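Dermonecrotic toxin (Pasteurella multocida, PDB 2EBF) is a mitogenic toxin that induces bone resorption and is associated with severe atrophic rhinitis of pigs, and whose C-terminal region carries a thiol protease-like catalytic triad. Local coordinates at residues A[671-675]-A[676-680]; A[593-596]-A[597-600]; A[634-637]-A[638-642]; A[706-709]-A[710-713]. One frame throughout, in Å; residues are numbered along the deposited sequence.

All four interactions are local contacts inside the C3 domain of the toxin's C-terminal region, grouped on one side of the centre of the chain. Along the chain they come in the order 2, 3, 1, 4. Interaction 1 is the hairpin of the strands 660-673 and 676-681, in an antiparallel sheet. Interactions 2 and 3 each lie with their centres about 13 Å from it and touch it: the start of helix 596-610 and the end of helix 629-639 pack on the hairpin. Interaction 4 closes helix 701-711 about 20 Å away, centre to centre; this helix packs on strand 643-656 of the same sheet, and all four contacts thus belong to one folded unit.

Interaction 1. Residues A[671-675]-A[676-680]; sequences FKFAG and KEFAV
This is the tip of a two-residue beta hairpin, in which strand 660-673 turns back into strand 676-681 through a type I' turn from Phe673 to Lys676. Ala674 and Gly675 occupy the turn, both with positive phi. Two antiparallel hydrogen-bonded pairs hold the strands together: Phe671 with Phe678, where Phe678 N reaches Phe671 O at 2.9 Å, and Phe673 with Lys676, where Phe673 N reaches Lys676 O at 3.0 Å. On the face bearing Phe671, Phe673 and Phe678, chi1 of 71° sets Phe671 CG between its own backbone N and carbonyl carbon and carries the ring across to the partner strand. There Phe678 CB sits over one ring face, offset toward the rim and 3.5 Å from Phe671 CE2, as a CH-pi contact. The rings of Phe671 and Phe678 are nearly parallel, at 15°, but slid apart and barely overlap. Val680 CG2 meets the ring edge, 3.5 Å from Phe671 CD2. Ile609 of helix 596-610 packs on both Phe671 and Val680. On the other face, one water joins Lys672 NZ at 2.7 Å to Glu677 OE2 at 2.6 Å, while that carboxylate also takes bonds from Ser670 OG and the backbone N atoms of Met646 and Gly647. The contact thus has two chemistries: aromatic packing toward helices 596-610 and 629-639, and on the opposite face a carboxylate held by several donors, its lysine engaged through water.

Interaction 2. Residues A[593-596]-A[597-600]; sequences SVSE and DLRE
Val594 overlaps the first turn of helix 596-610 with both its methyl groups. CG1 reaches the backbone, 3.6 Å from Arg599 N, and CG2 lies 3.8 Å from Leu598 CB, the two side chains crossing at about a right angle. Beyond them, Val594 and Leu598 both touch Phe673 and Ala674, at the tip of the neighbouring hairpin. Ser595 grips the turn twice. Its carbonyl O accepts Leu598 N at 2.9 Å, and its hydroxyl OG donates to Asp597 OD1 at 2.8 Å. The hydroxyl meets that oxygen from above the carboxylate plane, 50° out of it; chi1 of 62° places OG between the serine's own N and carbonyl carbon, close to the aspartate. Glu596 and Arg599 form a salt bridge made over the face of the guanidinium. Glu596 OE2 lies 2.8 Å from Arg599 NH2 and 3.0 Å from Arg599 CZ, with the carboxylate and guanidinium planes 77° apart. No N-H points at the oxygen, which makes the attraction one of charge alone. Arg599 NH1 also makes a weak hydrogen bond to Glu591 O, at the end of the preceding helix 583-591. The charges of Glu596 and Asp597 would probably interact favourably with the helix dipole. The arrangement is that of a helix N-terminus, here the start of helix 596-610 after the short loop that follows helix 583-591.

Interaction 3. Residues A[634-637]-A[638-642]; sequences AARL and KDMGL
Leu637 O is gripped by two N-H groups at the end of helix 629-639: Leu642 N at 3.0 Å, and Met640 N in a weak bond at 3.3 Å. The stronger hold on Met640 N comes from Arg636 O at 2.8 Å, an ordinary bond of the helix end. Leu642 N to Leu637 O and Gly641 N to Lys638 O, with Gly641 at positive phi, form a Schellman motif that turns the chain out of the helix; Leu642 CD2 comes to lie 3.9 Å from Leu637 CD2. Crossing the arginine at about a right angle, Met640 CG lies over one face of the guanidinium, 3.7 Å from Arg636 NE. A bend at chi2 (50°) brings the arginine chain round to this place. Asp639 CB lies against Arg636 NH1, but the carboxylate does not reach it; OD2 is joined to NH1 by a water. A second water gives bonds to Asp639 OD1 (water O to OD1 2.6 Å) and to Ala635 O. Backbone bonds thus close the helix, while Asp612, paired with Arg636 NH2, places the guanidinium; the Met640 methylene merely covers one face, and the Asp639 charge probably acts on Arg636 through water.

Interaction 4. Residues A[706-709]-A[710-713]; sequences LEIA and QRNR
A Schellman motif ends helix 701-711, with Arg713 at positive phi as its C-prime residue, Arg713 N bonded to Gln710 O at 3.1 Å and Ala714 N to Ala709 O. Asn712, the first residue to leave the helix, grips Ile708 O twice. Its ND2 gives a hydrogen bond to Ile708 O at 2.9 Å, and its backbone N reaches the same Ile708 O at 3.2 Å, the two donors arriving from opposite faces of the carbonyl plane. Chi1 of -75° turns the amide back beside its own backbone N, while Ile708 CG2 runs alongside, 3.6 Å from Asn712 ND2. One turn apart, Glu707 and Arg711 make a salt bridge, Glu707 OE2 to Arg711 NH1 at 2.9 Å. The oxygen uses its anti lone pair and lies 29° out of the guanidinium plane, and the bond is bent. Both groups have further partners: Glu707 OE2 also pairs with Arg586, and Arg711 donates through NE to Val688 O and through NH2 to Phe687 O, fixing the guanidinium from several sides. On the more exposed flank, Leu706 CD2 meets the Gln710 amide at a spacing so short that its exact placement is doubtful. Ile708 and Ala709 pack on Ile650. The arrangement is a Schellman-type helix C-terminus, packed on strand 643-656 of the antiparallel sheet, with an i to i+4 salt bridge in its last turn.

Interaction 1. Residues A[671-675]-A[676-680]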
loop_
_atom_site.group_PDB
_atom_site.type_symbol
_atom_site.label_atom_id
_atom_site.label_comp_id
_atom_site.label_asym_id
_atom_site.label_seq_id
_atom_site.Cartn_x
_atom_site.Cartn_y
_atom_site.Cartn_z
ATOM N N PHE A 671 28.408 -10.593 -24.705
ATOM C CA PHE A 671 28.778 -11.938 -24.283
ATOM C C PHE A 671 28.290 -12.116 -22.855
ATOM O O PHE A 671 28.029 -11.137 -22.151
ATOM C CB PHE A 671 30.295 -12.206 -24.431
ATOM C CG PHE A 671 31.153 -11.470 -23.438
ATOM C CD1 PHE A 671 31.506 -12.062 -22.231
ATOM C CD2 PHE A 671 31.632 -10.195 -23.718
ATOM C CE1 PHE A 671 32.287 -11.388 -21.309
ATOM C CE2 PHE A 671 32.424 -9.509 -22.795
ATOM C CZ PHE A 671 32.759 -10.105 -21.595
ATOM N N LYS A 672 28.153 -13.371 -22.439
ATOM C CA LYS A 672 27.623 -13.682 -21.131
ATOM C C LYS A 672 28.737 -14.258 -20.271
ATOM O O LYS A 672 29.445 -15.180 -20.681
ATOM C CB LYS A 672 26.441 -14.649 -21.244
ATOM C CG LYS A 672 25.572 -14.679 -20.009
ATOM C CD LYS A 672 24.118 -14.879 -20.363
ATOM C CE LYS A 672 23.270 -14.978 -19.102
ATOM N NZ LYS A 672 21.930 -15.560 -19.428
ATOM N N PHE A 673 28.912 -13.674 -19.093
ATOM C CA PHE A 673 29.919 -14.151 -18.162
ATOM C C PHE A 673 29.425 -13.941 -16.737
ATOM O O PHE A 673 28.943 -12.862 -16.393
ATOM C CB PHE A 673 31.259 -13.435 -18.382
ATOM C CG PHE A 673 32.331 -13.826 -17.392
ATOM C CD1 PHE A 673 32.643 -13.001 -16.318
ATOM C CD2 PHE A 673 33.021 -15.032 -17.532
ATOM C CE1 PHE A 673 33.633 -13.366 -15.392
ATOM C CE2 PHE A 673 34.010 -15.406 -16.614
ATOM C CZ PHE A 673 34.317 -14.569 -15.544
ATOM N N ALA A 674 29.547 -14.994 -15.926
ATOM C CA ALA A 674 29.153 -14.979 -14.517
ATOM C C ALA A 674 27.731 -14.470 -14.312
ATOM O O ALA A 674 27.489 -13.627 -13.453
ATOM C CB ALA A 674 30.138 -14.148 -13.697
ATOM N N GLY A 675 26.800 -14.956 -15.127
ATOM C CA GLY A 675 25.398 -14.569 -14.984
ATOM C C GLY A 675 24.988 -13.227 -15.583
ATOM O O GLY A 675 23.794 -12.975 -15.754
ATOM N N LYS A 676 25.966 -12.370 -15.902
ATOM C CA LYS A 676 25.697 -11.029 -16.460
ATOM C C LYS A 676 26.024 -10.907 -17.952
ATOM O O LYS A 676 26.849 -11.651 -18.473
ATOM C CB LYS A 676 26.463 -9.953 -15.686
ATOM C CG LYS A 676 25.770 -9.505 -14.404
ATOM C CD LYS A 676 26.543 -8.402 -13.716
ATOM C CE LYS A 676 25.781 -7.894 -12.504
ATOM N NZ LYS A 676 26.686 -7.191 -11.559
ATOM N N GLU A 677 25.372 -9.956 -18.626
ATOM C CA GLU A 677 25.686 -9.644 -20.018
ATOM C C GLU A 677 26.591 -8.412 -20.121
ATOM O O GLU A 677 26.398 -7.419 -19.416
ATOM C CB GLU A 677 24.412 -9.455 -20.844
ATOM C CG GLU A 677 23.613 -10.743 -21.005
ATOM C CD GLU A 677 22.889 -10.829 -22.312
ATOM O OE1 GLU A 677 23.010 -9.899 -23.141
ATOM O OE2 GLU A 677 22.197 -11.847 -22.525
ATOM N N PHE A 678 27.582 -8.503 -21.001
ATOM C CA PHE A 678 28.532 -7.418 -21.214
ATOM C C PHE A 678 28.468 -6.987 -22.665
ATOM O O PHE A 678 28.785 -7.776 -23.555
ATOM C CB PHE A 678 29.937 -7.901 -20.886
ATOM C CG PHE A 678 30.165 -8.140 -19.424
ATOM C CD1 PHE A 678 30.678 -7.132 -18.623
ATOM C CD2 PHE A 678 29.845 -9.369 -18.849
ATOM C CE1 PHE A 678 30.887 -7.339 -17.268
ATOM C CE2 PHE A 678 30.047 -9.586 -17.485
ATOM C CZ PHE A 678 30.568 -8.565 -16.699
ATOM N N ALA A 679 28.037 -5.748 -22.908
ATOM C CA ALA A 679 27.984 -5.210 -24.265
ATOM C C ALA A 679 29.368 -5.250 -24.916
ATOM O O ALA A 679 30.369 -4.955 -24.264
ATOM C CB ALA A 679 27.474 -3.789 -24.240
ATOM N N VAL A 680 29.408 -5.636 -26.190
ATOM C CA VAL A 680 30.616 -5.526 -27.014
ATOM C C VAL A 680 30.222 -4.666 -28.211
ATOM O O VAL A 680 29.691 -5.151 -29.213
ATOM C CB VAL A 680 31.193 -6.908 -27.431
ATOM C CG1 VAL A 680 32.393 -6.744 -28.380
ATOM C CG2 VAL A 680 31.619 -7.694 -26.201
HETATM O O HOH W 1 20.905 -13.624 -21.062
#

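Interaction 2. Residues A[593-596]-A[597-600]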
loop_
_atom_site.group_PDB
_atom_site.type_symbol
_atom_site.label_atom_id
_atom_site.label_comp_id
_atom_site.label_asym_id
_atom_site.label_seq_id
_atom_site.Cartn_x
_atom_site.Cartn_y
_atom_site.Cartn_z
ATOM N N SER A 593 31.137 -5.291 -11.350
ATOM C CA SER A 593 30.113 -6.130 -11.965
ATOM C C SER A 593 30.248 -7.590 -11.563
ATOM O O SER A 593 29.338 -8.395 -11.779
ATOM C CB SER A 593 30.181 -6.022 -13.494
ATOM O OG SER A 593 31.248 -6.798 -14.022
ATOM N N VAL A 594 31.397 -7.934 -10.994
ATOM C CA VAL A 594 31.723 -9.324 -10.747
ATOM C C VAL A 594 32.506 -9.451 -9.433
ATOM O O VAL A 594 33.122 -8.484 -8.977
ATOM C CB VAL A 594 32.456 -9.920 -11.996
ATOM C CG1 VAL A 594 33.963 -9.965 -11.826
ATOM C CG2 VAL A 594 31.890 -11.285 -12.366
ATOM N N SER A 595 32.457 -10.630 -8.819
ATOM C CA SER A 595 33.181 -10.888 -7.572
ATOM C C SER A 595 34.691 -10.851 -7.801
ATOM O O SER A 595 35.161 -11.124 -8.913
ATOM C CB SER A 595 32.757 -12.232 -6.965
ATOM O OG SER A 595 33.075 -13.313 -7.828
ATOM N N GLU A 596 35.437 -10.508 -6.748
ATOM C CA GLU A 596 36.903 -10.375 -6.804
ATOM C C GLU A 596 37.624 -11.571 -7.439
ATOM O O GLU A 596 38.643 -11.394 -8.116
ATOM C CB GLU A 596 37.463 -10.081 -5.400
ATOM C CG GLU A 596 39.001 -9.979 -5.290
ATOM C CD GLU A 596 39.616 -8.925 -6.213
ATOM O OE1 GLU A 596 40.657 -9.219 -6.847
ATOM O OE2 GLU A 596 39.062 -7.803 -6.304
ATOM N N ASP A 597 37.087 -12.773 -7.227
ATOM C CA ASP A 597 37.679 -14.011 -7.758
ATOM C C ASP A 597 37.418 -14.248 -9.248
ATOM O O ASP A 597 38.037 -15.123 -9.855
ATOM C CB ASP A 597 37.210 -15.234 -6.958
ATOM C CG ASP A 597 35.701 -15.402 -6.969
ATOM O OD1 ASP A 597 35.012 -14.613 -6.285
ATOM O OD2 ASP A 597 35.201 -16.328 -7.651
ATOM N N LEU A 598 36.494 -13.485 -9.827
ATOM C CA LEU A 598 36.196 -13.599 -11.258
ATOM C C LEU A 598 36.757 -12.410 -12.043
ATOM O O LEU A 598 36.757 -12.413 -13.276
ATOM C CB LEU A 598 34.689 -13.746 -11.485
ATOM C CG LEU A 598 34.031 -15.051 -11.008
ATOM C CD1 LEU A 598 32.535 -14.865 -10.776
ATOM C CD2 LEU A 598 34.288 -16.202 -11.977
ATOM N N ARG A 599 37.253 -11.413 -11.314
ATOM C CA ARG A 599 37.733 -10.162 -11.886
ATOM C C ARG A 599 38.789 -10.356 -12.966
ATOM O O ARG A 599 38.671 -9.828 -14.072
ATOM C CB ARG A 599 38.333 -9.297 -10.787
ATOM C CG ARG A 599 38.090 -7.822 -10.964
ATOM C CD ARG A 599 37.116 -7.346 -9.908
ATOM N NE ARG A 599 37.795 -6.556 -8.882
ATOM C CZ ARG A 599 37.199 -6.029 -7.814
ATOM N NH1 ARG A 599 35.900 -6.209 -7.602
ATOM N NH2 ARG A 599 37.914 -5.319 -6.950
ATOM N N GLU A 600 39.833 -11.103 -12.620
ATOM C CA GLU A 600 40.975 -11.321 -13.499
ATOM C C GLU A 600 40.568 -11.998 -14.807
ATOM O O GLU A 600 41.038 -11.625 -15.885
ATOM C CB GLU A 600 42.068 -12.120 -12.766
ATOM C CG GLU A 600 41.716 -13.576 -12.357
ATOM C CD GLU A 600 40.365 -13.731 -11.641
ATOM O OE1 GLU A 600 39.511 -14.485 -12.180
ATOM O OE2 GLU A 600 40.164 -13.104 -10.557
#

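Interaction 3. Residues A[634-637]-A[638-642]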
loop_
_atom_site.group_PDB
_atom_site.type_symbol
_atom_site.label_atom_id
_atom_site.label_comp_id
_atom_site.label_asym_id
_atom_site.label_seq_id
_atom_site.Cartn_x
_atom_site.Cartn_y
_atom_site.Cartn_z
ATOM N N ALA A 634 28.473 -10.659 -32.745
ATOM C CA ALA A 634 28.021 -11.888 -32.081
ATOM C C ALA A 634 28.651 -13.143 -32.706
ATOM O O ALA A 634 29.016 -14.079 -31.997
ATOM C CB ALA A 634 26.491 -11.979 -32.072
ATOM N N ALA A 635 28.799 -13.146 -34.022
ATOM C CA ALA A 635 29.391 -14.279 -34.746
ATOM C C ALA A 635 30.871 -14.461 -34.373
ATOM O O ALA A 635 31.333 -15.586 -34.140
ATOM C CB ALA A 635 29.229 -14.079 -36.249
ATOM N N ARG A 636 31.605 -13.355 -34.292
ATOM C CA ARG A 636 33.017 -13.427 -33.881
ATOM C C ARG A 636 33.156 -13.864 -32.421
ATOM O O ARG A 636 34.000 -14.697 -32.101
ATOM C CB ARG A 636 33.749 -12.102 -34.153
ATOM C CG ARG A 636 35.261 -12.119 -33.867
ATOM C CD ARG A 636 35.993 -13.313 -34.509
ATOM N NE ARG A 636 37.368 -13.428 -34.031
ATOM C CZ ARG A 636 38.096 -14.541 -34.071
ATOM N NH1 ARG A 636 37.593 -15.664 -34.570
ATOM N NH2 ARG A 636 39.333 -14.532 -33.598
ATOM N N LEU A 637 32.322 -13.326 -31.535
ATOM C CA LEU A 637 32.332 -13.756 -30.135
ATOM C C LEU A 637 32.154 -15.274 -30.006
ATOM O O LEU A 637 32.804 -15.909 -29.183
ATOM C CB LEU A 637 31.252 -13.038 -29.323
ATOM C CG LEU A 637 31.434 -11.552 -29.001
ATOM C CD1 LEU A 637 30.174 -11.008 -28.328
ATOM C CD2 LEU A 637 32.684 -11.315 -28.114
ATOM N N LYS A 638 31.268 -15.830 -30.828
ATOM C CA LYS A 638 31.022 -17.270 -30.880
ATOM C C LYS A 638 32.280 -18.007 -31.315
ATOM O O LYS A 638 32.722 -18.938 -30.635
ATOM C CB LYS A 638 29.873 -17.572 -31.847
ATOM C CG LYS A 638 29.428 -19.030 -31.858
ATOM C CD LYS A 638 28.440 -19.266 -32.980
ATOM C CE LYS A 638 28.004 -20.718 -33.057
ATOM N NZ LYS A 638 27.385 -20.979 -34.403
ATOM N N ASP A 639 32.859 -17.578 -32.438
ATOM C CA ASP A 639 34.100 -18.168 -32.943
ATOM C C ASP A 639 35.268 -18.043 -31.962
ATOM O O ASP A 639 36.180 -18.868 -31.983
ATOM C CB ASP A 639 34.488 -17.561 -34.296
ATOM C CG ASP A 639 33.518 -17.924 -35.404
ATOM O OD1 ASP A 639 32.585 -18.719 -35.155
ATOM O OD2 ASP A 639 33.685 -17.404 -36.529
ATOM N N MET A 640 35.241 -17.018 -31.112
ATOM C CA MET A 640 36.238 -16.856 -30.051
ATOM C C MET A 640 36.007 -17.791 -28.862
ATOM O O MET A 640 36.828 -17.855 -27.941
ATOM C CB MET A 640 36.276 -15.410 -29.556
ATOM C CG MET A 640 36.889 -14.431 -30.541
ATOM S SD MET A 640 36.710 -12.731 -29.993
ATOM C CE MET A 640 37.892 -12.680 -28.643
ATOM N N GLY A 641 34.885 -18.500 -28.873
ATOM C CA GLY A 641 34.551 -19.430 -27.794
ATOM C C GLY A 641 33.818 -18.822 -26.612
ATOM O O GLY A 641 33.644 -19.484 -25.587
ATOM N N LEU A 642 33.398 -17.562 -26.746
ATOM C CA LEU A 642 32.652 -16.878 -25.693
ATOM C C LEU A 642 31.178 -17.243 -25.752
ATOM O O LEU A 642 30.688 -17.700 -26.782
ATOM C CB LEU A 642 32.792 -15.353 -25.795
ATOM C CG LEU A 642 34.019 -14.610 -25.241
ATOM C CD1 LEU A 642 34.844 -15.468 -24.299
ATOM C CD2 LEU A 642 34.880 -14.089 -26.363
HETATM O O HOH W 2 30.314 -17.719 -35.934
HETATM O O HOH W 3 35.700 -15.553 -36.995
#

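Interaction 4. Residues A[706-709]-A[710-713]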
loop_
_atom_site.group_PDB
_atom_site.type_symbol
_atom_site.label_atom_id
_atom_site.label_comp_id
_atom_site.label_asym_id
_atom_site.label_seq_id
_atom_site.Cartn_x
_atom_site.Cartn_y
_atom_site.Cartn_z
ATOM N N LEU A 706 23.208 3.384 -20.126
ATOM C CA LEU A 706 23.344 4.675 -19.466
ATOM C C LEU A 706 24.363 5.551 -20.198
ATOM O O LEU A 706 24.098 6.730 -20.450
ATOM C CB LEU A 706 23.729 4.481 -17.989
ATOM C CG LEU A 706 23.778 5.701 -17.062
ATOM C CD1 LEU A 706 23.757 5.308 -15.583
ATOM C CD2 LEU A 706 25.024 6.435 -17.312
ATOM N N GLU A 707 25.514 4.977 -20.543
ATOM C CA GLU A 707 26.544 5.734 -21.257
ATOM C C GLU A 707 26.049 6.270 -22.596
ATOM O O GLU A 707 26.250 7.441 -22.915
ATOM C CB GLU A 707 27.812 4.903 -21.460
ATOM C CG GLU A 707 28.749 5.527 -22.501
ATOM C CD GLU A 707 30.200 5.111 -22.379
ATOM O OE1 GLU A 707 30.614 4.542 -21.343
ATOM O OE2 GLU A 707 30.942 5.391 -23.337
ATOM N N ILE A 708 25.398 5.407 -23.372
ATOM C CA ILE A 708 24.866 5.801 -24.672
ATOM C C ILE A 708 23.803 6.902 -24.531
ATOM O O ILE A 708 23.796 7.864 -25.294
ATOM C CB ILE A 708 24.288 4.561 -25.439
ATOM C CG1 ILE A 708 25.394 3.513 -25.705
ATOM C CG2 ILE A 708 23.669 4.985 -26.751
ATOM C CD1 ILE A 708 26.597 4.019 -26.542
ATOM N N ALA A 709 22.904 6.759 -23.563
ATOM C CA ALA A 709 21.859 7.759 -23.355
ATOM C C ALA A 709 22.468 9.114 -22.975
ATOM O O ALA A 709 22.073 10.152 -23.498
ATOM C CB ALA A 709 20.866 7.290 -22.289
ATOM N N GLN A 710 23.443 9.091 -22.079
ATOM C CA GLN A 710 24.072 10.329 -21.604
ATOM C C GLN A 710 24.859 11.036 -22.704
ATOM O O GLN A 710 24.729 12.254 -22.901
ATOM C CB GLN A 710 24.961 10.043 -20.394
ATOM C CG GLN A 710 24.176 9.734 -19.126
ATOM C CD GLN A 710 25.049 9.556 -17.900
ATOM O OE1 GLN A 710 26.249 9.296 -17.996
ATOM N NE2 GLN A 710 24.434 9.671 -16.726
ATOM N N ARG A 711 25.659 10.272 -23.444
ATOM C CA ARG A 711 26.475 10.852 -24.517
ATOM C C ARG A 711 25.608 11.522 -25.572
ATOM O O ARG A 711 25.973 12.573 -26.130
ATOM C CB ARG A 711 27.390 9.799 -25.151
ATOM C CG ARG A 711 28.575 9.455 -24.278
ATOM C CD ARG A 711 29.275 8.185 -24.704
ATOM N NE ARG A 711 29.778 8.223 -26.077
ATOM C CZ ARG A 711 30.251 7.152 -26.710
ATOM N NH1 ARG A 711 30.288 5.991 -26.082
ATOM N NH2 ARG A 711 30.691 7.237 -27.958
ATOM N N ASN A 712 24.451 10.921 -25.821
ATOM C CA ASN A 712 23.543 11.398 -26.844
ATOM C C ASN A 712 22.480 12.373 -26.349
ATOM O O ASN A 712 21.580 12.749 -27.114
ATOM C CB ASN A 712 22.893 10.204 -27.544
ATOM C CG ASN A 712 23.842 9.512 -28.490
ATOM O OD1 ASN A 712 24.216 10.065 -29.535
ATOM N ND2 ASN A 712 24.251 8.304 -28.133
ATOM N N ARG A 713 22.577 12.764 -25.074
ATOM C CA ARG A 713 21.596 13.649 -24.442
ATOM C C ARG A 713 20.180 13.153 -24.750
ATOM O O ARG A 713 19.303 13.920 -25.161
ATOM C CB ARG A 713 21.811 15.110 -24.870
ATOM C CG ARG A 713 23.207 15.657 -24.468
ATOM C CD ARG A 713 23.423 17.082 -24.958
ATOM N NE ARG A 713 22.520 18.018 -24.286
ATOM C CZ ARG A 713 22.779 18.606 -23.118
ATOM N NH1 ARG A 713 23.924 18.365 -22.483
ATOM N NH2 ARG A 713 21.891 19.436 -22.582
#